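Local atomic coordinates of dihydroxyacetone kinase (Citrobacter freundii, PDB entry 1UN8), a protein that catalyses the ATP-dependent phosphorylation of dihydroxyacetone to dihydroxyacetone phosphate, working as a homodimer with divalent metal ions. Residues A[205-217]-A[221-233]. Numbering follows the deposited sequence.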
# COMPACT_ATOMS: atom_id res chain seq x y z
N ALA A 205 -0.84 -12.91 -17.51
CA ALA A 205 -0.63 -11.83 -16.56
C ALA A 205 -2.00 -11.24 -16.17
O ALA A 205 -3.01 -11.49 -16.82
CB ALA A 205 0.27 -10.75 -17.14
N PRO A 206 -1.98 -10.47 -15.10
CA PRO A 206 -3.25 -9.85 -14.64
C PRO A 206 -3.97 -9.04 -15.72
O PRO A 206 -3.32 -8.30 -16.47
CB PRO A 206 -2.80 -9.00 -13.45
CG PRO A 206 -1.48 -9.56 -13.06
CD PRO A 206 -0.77 -9.90 -14.35
N ARG A 207 -5.28 -9.17 -15.80
CA ARG A 207 -6.02 -8.40 -16.79
C ARG A 207 -5.58 -6.95 -16.71
O ARG A 207 -5.40 -6.40 -15.63
CB ARG A 207 -7.52 -8.53 -16.60
CG ARG A 207 -8.35 -7.79 -17.64
CD ARG A 207 -9.82 -7.82 -17.26
NE ARG A 207 -10.18 -9.08 -16.62
CZ ARG A 207 -11.08 -9.19 -15.65
NH1 ARG A 207 -11.73 -8.13 -15.20
NH2 ARG A 207 -11.31 -10.37 -15.11
N HIS A 208 -5.40 -6.35 -17.86
CA HIS A 208 -4.98 -4.99 -17.97
C HIS A 208 -5.40 -4.38 -19.32
O HIS A 208 -5.35 -5.07 -20.36
CB HIS A 208 -3.44 -4.90 -17.79
CG HIS A 208 -2.81 -3.57 -18.29
ND1 HIS A 208 -2.84 -2.41 -17.55
CD2 HIS A 208 -2.16 -3.28 -19.44
CE1 HIS A 208 -2.23 -1.45 -18.23
NE2 HIS A 208 -1.81 -1.95 -19.38
N HIS A 209 -5.80 -3.15 -19.33
CA HIS A 209 -6.10 -2.50 -20.57
C HIS A 209 -5.06 -1.40 -20.68
O HIS A 209 -4.90 -0.57 -19.79
CB HIS A 209 -7.56 -2.02 -20.60
CG HIS A 209 -8.57 -3.10 -20.08
ND1 HIS A 209 -8.77 -4.31 -20.70
CD2 HIS A 209 -9.37 -3.10 -18.99
CE1 HIS A 209 -9.65 -5.02 -20.02
NE2 HIS A 209 -10.04 -4.30 -18.98
N PRO A 210 -4.30 -1.42 -21.78
CA PRO A 210 -3.28 -0.38 -21.96
C PRO A 210 -3.84 1.03 -22.06
O PRO A 210 -4.76 1.27 -22.83
CB PRO A 210 -2.57 -0.82 -23.24
CG PRO A 210 -2.92 -2.26 -23.39
CD PRO A 210 -4.36 -2.39 -22.98
N GLY A 211 -3.27 1.95 -21.30
CA GLY A 211 -3.71 3.34 -21.30
C GLY A 211 -5.15 3.56 -20.84
O GLY A 211 -5.60 4.70 -20.72
N HIS A 212 -5.85 2.47 -20.56
CA HIS A 212 -7.23 2.56 -20.10
C HIS A 212 -7.45 2.08 -18.68
O HIS A 212 -6.50 1.64 -18.02
CB HIS A 212 -8.15 1.73 -20.99
CG HIS A 212 -8.03 2.07 -22.50
ND1 HIS A 212 -8.35 3.31 -23.01
CD2 HIS A 212 -7.63 1.31 -23.55
CE1 HIS A 212 -8.15 3.30 -24.32
NE2 HIS A 212 -7.71 2.11 -24.67
N ALA A 213 -8.69 2.18 -18.20
CA ALA A 213 -9.01 1.77 -16.83
C ALA A 213 -10.34 1.04 -16.74
O ALA A 213 -11.35 1.51 -17.25
CB ALA A 213 -9.03 3.00 -15.92
N GLU A 214 -10.33 -0.10 -16.06
CA GLU A 214 -11.55 -0.89 -15.91
C GLU A 214 -12.39 -0.43 -14.71
O GLU A 214 -12.03 -0.65 -13.55
CB GLU A 214 -11.21 -2.37 -15.77
CG GLU A 214 -12.42 -3.26 -15.60
CD GLU A 214 -12.10 -4.74 -15.76
OE1 GLU A 214 -12.80 -5.56 -15.12
OE2 GLU A 214 -11.17 -5.08 -16.53
N LEU A 215 -13.51 0.21 -15.01
CA LEU A 215 -14.40 0.69 -13.97
C LEU A 215 -15.20 -0.49 -13.41
O LEU A 215 -15.75 -1.29 -14.16
CB LEU A 215 -15.37 1.73 -14.54
CG LEU A 215 -16.36 2.31 -13.54
CD1 LEU A 215 -15.60 3.12 -12.51
CD2 LEU A 215 -17.36 3.19 -14.24
N GLY A 216 -15.23 -0.60 -12.08
CA GLY A 216 -15.99 -1.67 -11.46
C GLY A 216 -15.34 -3.03 -11.33
O GLY A 216 -16.02 -4.00 -11.00
N MET A 217 -14.04 -3.13 -11.58
CA MET A 217 -13.38 -4.42 -11.42
C MET A 217 -13.64 -4.90 -9.98
O MET A 217 -13.48 -4.13 -9.02
CB MET A 217 -11.87 -4.30 -11.67
CG MET A 217 -11.15 -5.64 -11.63
SD MET A 217 -9.35 -5.55 -11.91
CE MET A 217 -9.33 -5.23 -13.72
N GLY A 221 -11.22 -9.68 -8.60
CA GLY A 221 -10.78 -9.57 -9.98
C GLY A 221 -11.90 -9.75 -10.98
O GLY A 221 -11.65 -9.78 -12.17
N GLU A 222 -13.13 -9.86 -10.50
CA GLU A 222 -14.27 -10.04 -11.39
C GLU A 222 -14.38 -8.92 -12.44
O GLU A 222 -13.95 -7.79 -12.20
CB GLU A 222 -15.59 -10.06 -10.58
CG GLU A 222 -15.69 -11.10 -9.47
CD GLU A 222 -15.27 -10.56 -8.11
OE1 GLU A 222 -15.81 -11.04 -7.09
OE2 GLU A 222 -14.40 -9.65 -8.07
N PRO A 223 -14.96 -9.22 -13.60
CA PRO A 223 -15.12 -8.25 -14.68
C PRO A 223 -15.86 -7.03 -14.16
O PRO A 223 -16.80 -7.17 -13.37
CB PRO A 223 -15.97 -9.01 -15.71
CG PRO A 223 -15.54 -10.41 -15.50
CD PRO A 223 -15.48 -10.54 -14.01
N GLY A 224 -15.45 -5.85 -14.60
CA GLY A 224 -16.09 -4.64 -14.16
C GLY A 224 -17.30 -4.26 -15.01
O GLY A 224 -17.81 -5.07 -15.79
N ALA A 225 -17.75 -3.02 -14.87
CA ALA A 225 -18.91 -2.54 -15.61
C ALA A 225 -18.56 -1.88 -16.95
O ALA A 225 -19.41 -1.82 -17.84
CB ALA A 225 -19.72 -1.57 -14.75
N SER A 226 -17.33 -1.40 -17.09
CA SER A 226 -16.93 -0.73 -18.32
C SER A 226 -15.45 -0.43 -18.35
O SER A 226 -14.74 -0.74 -17.39
CB SER A 226 -17.72 0.58 -18.45
OG SER A 226 -17.27 1.35 -19.54
N VAL A 227 -14.98 0.16 -19.45
CA VAL A 227 -13.57 0.52 -19.61
C VAL A 227 -13.46 1.99 -19.96
O VAL A 227 -14.10 2.43 -20.91
CB VAL A 227 -12.91 -0.29 -20.75
CG1 VAL A 227 -11.49 0.21 -20.98
CG2 VAL A 227 -12.90 -1.77 -20.42
N ILE A 228 -12.68 2.76 -19.19
CA ILE A 228 -12.51 4.20 -19.46
C ILE A 228 -11.30 4.34 -20.39
O ILE A 228 -10.25 3.75 -20.13
CB ILE A 228 -12.20 5.02 -18.16
CG1 ILE A 228 -13.34 4.96 -17.13
CG2 ILE A 228 -12.01 6.46 -18.52
CD1 ILE A 228 -14.28 3.83 -17.30
N ASP A 229 -11.45 5.13 -21.45
CA ASP A 229 -10.39 5.33 -22.44
C ASP A 229 -9.22 6.19 -21.98
O ASP A 229 -8.46 6.70 -22.80
CB ASP A 229 -10.97 5.92 -23.73
CG ASP A 229 -11.37 7.38 -23.60
OD1 ASP A 229 -11.68 7.82 -22.47
OD2 ASP A 229 -11.41 8.08 -24.63
N THR A 230 -9.06 6.36 -20.67
CA THR A 230 -7.95 7.15 -20.15
C THR A 230 -7.65 6.74 -18.72
O THR A 230 -8.45 6.04 -18.09
CB THR A 230 -8.27 8.65 -20.16
OG1 THR A 230 -7.11 9.39 -19.77
CG2 THR A 230 -9.42 8.98 -19.21
N GLN A 231 -6.50 7.17 -18.22
CA GLN A 231 -6.09 6.88 -16.85
C GLN A 231 -5.96 8.19 -16.09
O GLN A 231 -5.58 8.21 -14.92
CB GLN A 231 -4.76 6.14 -16.82
CG GLN A 231 -4.81 4.77 -17.45
CD GLN A 231 -3.52 4.00 -17.25
OE1 GLN A 231 -2.58 4.50 -16.63
NE2 GLN A 231 -3.47 2.77 -17.77
N ASN A 232 -6.30 9.28 -16.77
CA ASN A 232 -6.23 10.61 -16.19
C ASN A 232 -6.99 10.67 -14.87
O ASN A 232 -8.20 10.43 -14.83
CB ASN A 232 -6.79 11.63 -17.17
CG ASN A 232 -6.80 13.03 -16.58
OD1 ASN A 232 -7.63 13.34 -15.72
ND2 ASN A 232 -5.87 13.86 -17.03
N SER A 233 -6.28 11.00 -13.80
CA SER A 233 -6.89 11.05 -12.47
C SER A 233 -8.15 11.91 -12.35
O SER A 233 -9.14 11.49 -11.74
CB SER A 233 -5.84 11.51 -11.44
OG SER A 233 -5.28 12.77 -11.79
O HOH W 1 -1.15 1.44 -19.25
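Val227 lays its CG2 over one face of the His209 ring, 4.3 Å from the ring centroid and displaced toward the rim, a CH-pi contact; the same ring has Glu214 CB at its edge. The Arg207 guanidinium has the Glu214 carboxylate and the Glu222 carbonyl at its edge, and NH2 bonds weakly to Gly221 O. These groups gather about the Glu214 and Val227 face of a beta hairpin, strands 213-215 and 226-228, with 226-228 outermost in its sheet within the chain. Glu214 suits this place: with CG anti to the backbone N (chi1 179°) and the chain extended beyond it, its carboxylate reaches three donors. OE1 accepts from Gly224 N at 2.7 Å and forms a salt bridge with Arg207 NH1, while OE2 accepts a hydrogen bond from His209 NE2, so the loop before the strand is tied to the loop that follows active-site His220. Ala213, Leu215 and Ile228 line the other face, where helix 233-247 covers Leu215 and Ile228; Leu215 CB meets Ile228 CD1 at 3.6 Å. Gly224 fits where a side chain would strike Leu215 O. Next to it, Ala225 and Ser226 form a classic bulge opposite Leu215, whose O receives Ala225 N at 2.7 Å and, weakly, Ser226 N at 3.3 Å.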